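Local coordinates for solute-binding protein Csal_2479 (Chromohalobacter salexigens, PDB 4P1L), which binds D-glucuronate and is probably the periplasmic solute-binding component of a TRAP system that carries solutes into the cytoplasm, at residues I136-F141 and A241-L246; N208-E213 and A267-G272. One frame throughout, in Å; residues are numbered along the deposited sequence.

Interaction 1. Residues I136-F141 and A241-L246; sequences IVLSWF and ASWEEL. With SO4 (sulfate ion), chain E.
Trp243, on the short helix 240-245, carries the whole contact from its side, laying one face of its indole over Ile136 and Leu138 of the edge strand 135-141. Its CG stands anti to the backbone N (chi1 -167°), which carries the ring off the helix and across the two strand side chains. Ile136 CG2 sits 3.9 Å from the centroid of the five-membered ring of Trp243 and 15° off its normal, a CH-pi contact, while Ile136 CG1 reaches toward Trp243 CD1 and extends the cover toward CB. Further out, Leu138 CD2 makes a second CH-pi contact over the same face, 4.1 Å from the centroid of the six-membered ring of Trp243. The polar edge points elsewhere: Trp243 NE1 donates a nearly straight hydrogen bond, 2.9 Å and 172°, to O3 of a sulfate that probably came from the crystallisation liquor and that Arg255 also holds. A leucine here would probably lose the broad apolar cover over Ile136 and Leu138 and leave the sulfate without its indole donor. Down the segment, the Trp243 and Leu246 carbonyls both accept from Arg251, and the Leu246 side chain reaches Ile254 of helix 248-282. On the strand, Leu138 and Ser139 both face Leu236, a classic beta bulge. The contact is plain packing at the edge of the five-stranded sheet: it sets the helix following strand 234-239 against 135-141, the strand that pairs antiparallel with 234-239 and ends the sheet on this side, with helix 121-132 touching Ile136 and helix 248-282 touching Leu138.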
loop_
_atom_site.group_PDB
_atom_site.type_symbol
_atom_site.label_atom_id
_atom_site.label_comp_id
_atom_site.label_asym_id
_atom_site.label_seq_id
_atom_site.Cartn_x
_atom_site.Cartn_y
_atom_site.Cartn_z
ATOM N N ILE A 136 4.456 9.753 12.780
ATOM C CA ILE A 136 5.745 10.257 12.353
ATOM C C ILE A 136 6.363 9.285 11.341
ATOM O O ILE A 136 6.725 8.166 11.692
ATOM C CB ILE A 136 6.695 10.447 13.538
ATOM C CG1 ILE A 136 6.029 11.297 14.635
ATOM C CG2 ILE A 136 7.994 11.039 13.062
ATOM C CD1 ILE A 136 5.531 12.674 14.156
ATOM N N VAL A 137 6.445 9.705 10.084
ATOM C CA VAL A 137 6.948 8.827 9.018
ATOM C C VAL A 137 8.457 8.856 9.003
ATOM O O VAL A 137 9.070 9.935 8.938
ATOM C CB VAL A 137 6.454 9.259 7.630
ATOM C CG1 VAL A 137 7.150 8.432 6.554
ATOM C CG2 VAL A 137 4.951 9.113 7.521
ATOM N N LEU A 138 9.064 7.669 9.078
ATOM C CA LEU A 138 10.503 7.550 9.105
ATOM C C LEU A 138 11.083 7.112 7.758
ATOM O O LEU A 138 12.220 7.424 7.437
ATOM C CB LEU A 138 10.921 6.542 10.169
ATOM C CG LEU A 138 10.454 6.855 11.594
ATOM C CD1 LEU A 138 11.093 5.883 12.561
ATOM C CD2 LEU A 138 10.795 8.285 11.958
ATOM N N SER A 139 10.321 6.345 6.996
ATOM C CA SER A 139 10.781 5.898 5.691
ATOM C C SER A 139 9.616 5.350 4.895
ATOM O O SER A 139 8.533 5.131 5.442
ATOM C CB SER A 139 11.874 4.850 5.848
ATOM O OG SER A 139 11.372 3.692 6.484
ATOM N N TRP A 140 9.842 5.148 3.599
ATOM C CA TRP A 140 8.800 4.673 2.676
ATOM C C TRP A 140 9.163 3.306 2.109
ATOM O O TRP A 140 10.244 3.147 1.562
ATOM C CB TRP A 140 8.620 5.641 1.513
ATOM C CG TRP A 140 8.291 7.032 1.926
ATOM C CD1 TRP A 140 9.119 8.112 1.882
ATOM C CD2 TRP A 140 7.045 7.500 2.428
ATOM N NE1 TRP A 140 8.471 9.225 2.344
ATOM C CE2 TRP A 140 7.187 8.888 2.663
ATOM C CE3 TRP A 140 5.816 6.900 2.677
ATOM C CZ2 TRP A 140 6.150 9.678 3.158
ATOM C CZ3 TRP A 140 4.778 7.697 3.186
ATOM C CH2 TRP A 140 4.958 9.064 3.406
ATOM N N PHE A 141 8.250 2.350 2.253
ATOM C CA PHE A 141 8.348 1.034 1.630
ATOM C C PHE A 141 7.625 1.059 0.266
ATOM O O PHE A 141 6.665 1.823 0.063
ATOM C CB PHE A 141 7.677 -0.044 2.493
ATOM C CG PHE A 141 8.429 -0.443 3.754
ATOM C CD1 PHE A 141 9.618 0.148 4.113
ATOM C CD2 PHE A 141 7.906 -1.424 4.590
ATOM C CE1 PHE A 141 10.276 -0.224 5.295
ATOM C CE2 PHE A 141 8.569 -1.809 5.749
ATOM C CZ PHE A 141 9.754 -1.196 6.096
ATOM N N ALA A 241 3.416 10.256 20.140
ATOM C CA ALA A 241 3.645 10.176 21.585
ATOM C C ALA A 241 4.910 9.377 21.899
ATOM O O ALA A 241 5.734 9.783 22.724
ATOM C CB ALA A 241 2.449 9.530 22.264
ATOM N N SER A 242 5.063 8.239 21.234
ATOM C CA SER A 242 6.219 7.377 21.485
ATOM C C SER A 242 7.507 8.026 20.996
ATOM O O SER A 242 8.562 7.893 21.602
ATOM C CB SER A 242 6.039 6.021 20.794
ATOM O OG SER A 242 4.908 5.354 21.313
ATOM N N TRP A 243 7.402 8.729 19.878
ATOM C CA TRP A 243 8.527 9.440 19.288
ATOM C C TRP A 243 9.048 10.545 20.204
ATOM O O TRP A 243 10.250 10.652 20.448
ATOM C CB TRP A 243 8.062 10.028 17.944
ATOM C CG TRP A 243 9.163 10.541 17.059
ATOM C CD1 TRP A 243 9.296 11.808 16.595
ATOM C CD2 TRP A 243 10.255 9.796 16.506
ATOM N NE1 TRP A 243 10.404 11.906 15.785
ATOM C CE2 TRP A 243 11.014 10.687 15.716
ATOM C CE3 TRP A 243 10.673 8.469 16.602
ATOM C CZ2 TRP A 243 12.185 10.298 15.044
ATOM C CZ3 TRP A 243 11.836 8.081 15.920
ATOM C CH2 TRP A 243 12.559 8.990 15.142
ATOM N N GLU A 244 8.132 11.356 20.725
ATOM C CA GLU A 244 8.499 12.509 21.533
ATOM C C GLU A 244 9.131 12.129 22.868
ATOM O O GLU A 244 9.919 12.896 23.420
ATOM C CB GLU A 244 7.271 13.382 21.768
ATOM C CG GLU A 244 6.812 14.064 20.491
ATOM C CD GLU A 244 5.665 15.028 20.714
ATOM O OE1 GLU A 244 4.880 14.837 21.677
ATOM O OE2 GLU A 244 5.564 15.976 19.908
ATOM N N GLU A 245 8.798 10.942 23.377
ATOM C CA GLU A 245 9.317 10.505 24.677
ATOM C C GLU A 245 10.816 10.255 24.632
ATOM O O GLU A 245 11.478 10.313 25.656
ATOM C CB GLU A 245 8.638 9.212 25.111
ATOM C CG GLU A 245 7.227 9.376 25.592
ATOM C CD GLU A 245 6.552 8.039 25.813
ATOM O OE1 GLU A 245 6.900 7.057 25.105
ATOM O OE2 GLU A 245 5.674 7.971 26.698
ATOM N N LEU A 246 11.345 9.972 23.445
ATOM C CA LEU A 246 12.733 9.543 23.294
ATOM C C LEU A 246 13.730 10.685 23.523
ATOM O O LEU A 246 13.357 11.848 23.521
ATOM C CB LEU A 246 12.952 9.011 21.885
ATOM C CG LEU A 246 12.102 7.816 21.426
ATOM C CD1 LEU A 246 12.319 7.587 19.926
ATOM C CD2 LEU A 246 12.459 6.585 22.226
HETATM S S SO4 E . 12.725 14.667 14.356
HETATM O O1 SO4 E . 13.720 13.681 13.952
HETATM O O2 SO4 E . 12.838 15.841 13.502
HETATM O O3 SO4 E . 11.355 14.161 14.246
HETATM O O4 SO4 E . 12.947 15.020 15.757
#

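Interaction 2. Residues N208-E213 and A267-G272; sequences NYPSYE and ALWEEG. With BDP (beta-D-glucopyranuronic acid), chain C.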
loop_
_atom_site.group_PDB
_atom_site.type_symbol
_atom_site.label_atom_id
_atom_site.label_comp_id
_atom_site.label_asym_id
_atom_site.label_seq_id
_atom_site.Cartn_x
_atom_site.Cartn_y
_atom_site.Cartn_z
ATOM N N ASN A 208 -0.732 -6.408 -5.877
ATOM C CA ASN A 208 0.573 -6.722 -6.435
ATOM C C ASN A 208 0.818 -8.219 -6.392
ATOM O O ASN A 208 0.044 -8.961 -5.778
ATOM C CB ASN A 208 1.656 -5.972 -5.672
ATOM C CG ASN A 208 1.554 -6.185 -4.157
ATOM O OD1 ASN A 208 1.441 -7.311 -3.675
ATOM N ND2 ASN A 208 1.574 -5.087 -3.416
ATOM N N TYR A 209 1.877 -8.670 -7.054
ATOM C CA TYR A 209 2.164 -10.096 -7.109
ATOM C C TYR A 209 2.383 -10.729 -5.714
ATOM O O TYR A 209 1.778 -11.775 -5.379
ATOM C CB TYR A 209 3.349 -10.354 -8.022
ATOM C CG TYR A 209 3.059 -10.365 -9.516
ATOM C CD1 TYR A 209 2.142 -11.235 -10.075
ATOM C CD2 TYR A 209 3.756 -9.517 -10.372
ATOM C CE1 TYR A 209 1.904 -11.240 -11.471
ATOM C CE2 TYR A 209 3.534 -9.516 -11.755
ATOM C CZ TYR A 209 2.616 -10.386 -12.296
ATOM O OH TYR A 209 2.399 -10.394 -13.668
ATOM N N PRO A 210 3.208 -10.095 -4.871
ATOM C CA PRO A 210 3.440 -10.779 -3.597
ATOM C C PRO A 210 2.208 -10.941 -2.746
ATOM O O PRO A 210 2.104 -11.964 -2.071
ATOM C CB PRO A 210 4.509 -9.930 -2.919
ATOM C CG PRO A 210 5.217 -9.263 -4.060
ATOM C CD PRO A 210 4.121 -8.961 -5.053
ATOM N N SER A 211 1.249 -10.020 -2.825
ATOM C CA SER A 211 0.031 -10.173 -2.039
ATOM C C SER A 211 -0.883 -11.222 -2.649
ATOM O O SER A 211 -1.398 -12.096 -1.938
ATOM C CB SER A 211 -0.697 -8.836 -1.936
ATOM O OG SER A 211 -0.033 -7.973 -1.019
ATOM N N TYR A 212 -1.057 -11.126 -3.964
ATOM C CA TYR A 212 -1.864 -12.058 -4.726
ATOM C C TYR A 212 -1.407 -13.483 -4.444
ATOM O O TYR A 212 -2.225 -14.361 -4.253
ATOM C CB TYR A 212 -1.724 -11.710 -6.200
ATOM C CG TYR A 212 -2.399 -12.625 -7.201
ATOM C CD1 TYR A 212 -3.752 -12.874 -7.153
ATOM C CD2 TYR A 212 -1.660 -13.211 -8.239
ATOM C CE1 TYR A 212 -4.371 -13.692 -8.131
ATOM C CE2 TYR A 212 -2.260 -14.000 -9.196
ATOM C CZ TYR A 212 -3.615 -14.233 -9.146
ATOM O OH TYR A 212 -4.175 -15.031 -10.118
ATOM N N GLU A 213 -0.091 -13.680 -4.391
ATOM C CA GLU A 213 0.501 -14.996 -4.134
ATOM C C GLU A 213 0.447 -15.394 -2.655
ATOM O O GLU A 213 -0.138 -16.446 -2.312
ATOM C CB GLU A 213 1.939 -15.051 -4.688
ATOM C CG GLU A 213 2.727 -16.310 -4.264
ATOM C CD GLU A 213 3.483 -16.147 -2.942
ATOM O OE1 GLU A 213 4.232 -15.164 -2.800
ATOM O OE2 GLU A 213 3.348 -17.015 -2.042
ATOM N N ALA A 267 14.862 -3.650 -1.953
ATOM C CA ALA A 267 15.646 -4.707 -2.580
ATOM C C ALA A 267 14.935 -6.064 -2.469
ATOM O O ALA A 267 14.849 -6.805 -3.457
ATOM C CB ALA A 267 17.060 -4.780 -1.958
ATOM N N LEU A 268 14.461 -6.397 -1.260
ATOM C CA LEU A 268 13.709 -7.635 -1.024
ATOM C C LEU A 268 12.445 -7.666 -1.872
ATOM O O LEU A 268 12.024 -8.729 -2.374
ATOM C CB LEU A 268 13.309 -7.747 0.441
ATOM C CG LEU A 268 14.442 -7.949 1.432
ATOM C CD1 LEU A 268 13.904 -7.932 2.878
ATOM C CD2 LEU A 268 15.181 -9.259 1.127
ATOM N N TRP A 269 11.827 -6.496 -1.994
ATOM C CA TRP A 269 10.616 -6.362 -2.783
ATOM C C TRP A 269 10.796 -6.824 -4.228
ATOM O O TRP A 269 10.000 -7.613 -4.740
ATOM C CB TRP A 269 10.107 -4.922 -2.789
ATOM C CG TRP A 269 8.825 -4.851 -3.533
ATOM C CD1 TRP A 269 8.628 -4.348 -4.790
ATOM C CD2 TRP A 269 7.550 -5.339 -3.091
ATOM N NE1 TRP A 269 7.310 -4.498 -5.158
ATOM C CE2 TRP A 269 6.630 -5.116 -4.138
ATOM C CE3 TRP A 269 7.106 -5.969 -1.926
ATOM C CZ2 TRP A 269 5.283 -5.457 -4.036
ATOM C CZ3 TRP A 269 5.767 -6.317 -1.823
ATOM C CH2 TRP A 269 4.874 -6.076 -2.887
ATOM N N GLU A 270 11.808 -6.308 -4.911
ATOM C CA GLU A 270 12.026 -6.695 -6.311
ATOM C C GLU A 270 12.194 -8.212 -6.468
ATOM O O GLU A 270 11.596 -8.839 -7.348
ATOM C CB GLU A 270 13.238 -5.963 -6.875
ATOM C CG GLU A 270 13.051 -4.464 -6.957
ATOM C CD GLU A 270 11.812 -4.072 -7.759
ATOM O OE1 GLU A 270 11.637 -4.607 -8.886
ATOM O OE2 GLU A 270 11.004 -3.245 -7.257
ATOM N N GLU A 271 12.989 -8.813 -5.593
ATOM C CA GLU A 271 13.193 -10.252 -5.652
ATOM C C GLU A 271 11.884 -10.961 -5.380
ATOM O O GLU A 271 11.557 -11.954 -6.027
ATOM C CB GLU A 271 14.234 -10.690 -4.620
ATOM C CG GLU A 271 14.778 -12.093 -4.848
ATOM C CD GLU A 271 13.970 -13.192 -4.167
ATOM O OE1 GLU A 271 13.263 -12.902 -3.167
ATOM O OE2 GLU A 271 14.066 -14.363 -4.620
ATOM N N GLY A 272 11.131 -10.434 -4.422
ATOM C CA GLY A 272 9.902 -11.059 -3.987
ATOM C C GLY A 272 8.857 -11.065 -5.102
ATOM O O GLY A 272 8.100 -12.018 -5.260
HETATM C C1 BDP C . -1.265 -4.950 0.191
HETATM C C2 BDP C . -0.776 -3.964 1.242
HETATM C C3 BDP C . -1.432 -4.266 2.535
HETATM C C4 BDP C . -2.909 -4.147 2.330
HETATM C C5 BDP C . -3.392 -5.116 1.218
HETATM C C6 BDP C . -4.889 -5.003 0.939
HETATM O O2 BDP C . 0.625 -4.158 1.349
HETATM O O3 BDP C . -1.019 -3.158 3.494
HETATM O O4 BDP C . -3.608 -4.432 3.554
HETATM O O5 BDP C . -2.691 -4.847 0.044
HETATM O O6A BDP C . -5.259 -5.190 -0.266
HETATM O O1 BDP C . -0.694 -4.646 -1.034
HETATM O O6B BDP C . -5.683 -4.818 1.884
#
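The indole of Trp269 receives Pro210 on one face and the side-chain amide of Asn208 at its edge. Pro210 CG stands 3.8 Å from the centroid of the six-membered ring of Trp269 and 28° off its normal, a CH-pi contact displaced toward the outer rim, where CG comes within 3.4 Å of Trp269 CH2. CB and CD of the proline meet the same rim, so the pyrrolidine ring covers the end of the indole. Asn208 CG lies at the edge in the indole plane, 3.6 Å from Trp269 CH2, with the amide turned 76° from the ring; ND2 and OD1 therefore fall to different sides of that plane. A chi1 of 52° tucks CG between the backbone N and the carbonyl carbon, folding the amide back over the start of helix 209-214. There Asn208 is the N-cap: Asn208 OD1 accepts from Ser211 N at 2.8 Å. Asn208 ND2 gives a weak hydrogen bond to O1 of the bound beta-D-glucuronate, 3.3 Å away. It also hydrogen-bonds the Ser143 carbonyl. The bonds at OD1 and to Ser143 set which way the amide faces; the indole edge packs beside it, so Trp269 probably acts as a second-shell residue. Gly272, one turn further along, passes Pro210 with bare backbone, its O 4.2 Å from Pro210 CG. In this two-lobed solute-binding protein of the TRAP family the sugar lies in the cleft, and helix 209-214, which follows strand 204-207, leans beside it on the long helix 248-282; Glu213 adds a salt bridge to Lys279 further along, and Pro37, at the start of helix 37-52, also touches Trp269.

Overall arrangement
Both interactions are buried and lack a direct hydrogen bond between their segments. Each turns on a tryptophan, covered by two aliphatic side chains in interaction 1 and met by one proline and an amide in interaction 2. Interaction 1 joins a short helix to the edge strand of the five-stranded sheet; its centre is about 18 Å from the centre of the chain, against about 12 Å for interaction 2, and its indole N-H goes to a sulfate probably from the crystallisation liquor. Interaction 2 joins two helices beside the sugar and includes a ligand-binding amide. The two do not touch, yet helix 248-282 runs past both: it touches Leu138 of interaction 1 and supplies Trp269 to interaction 2.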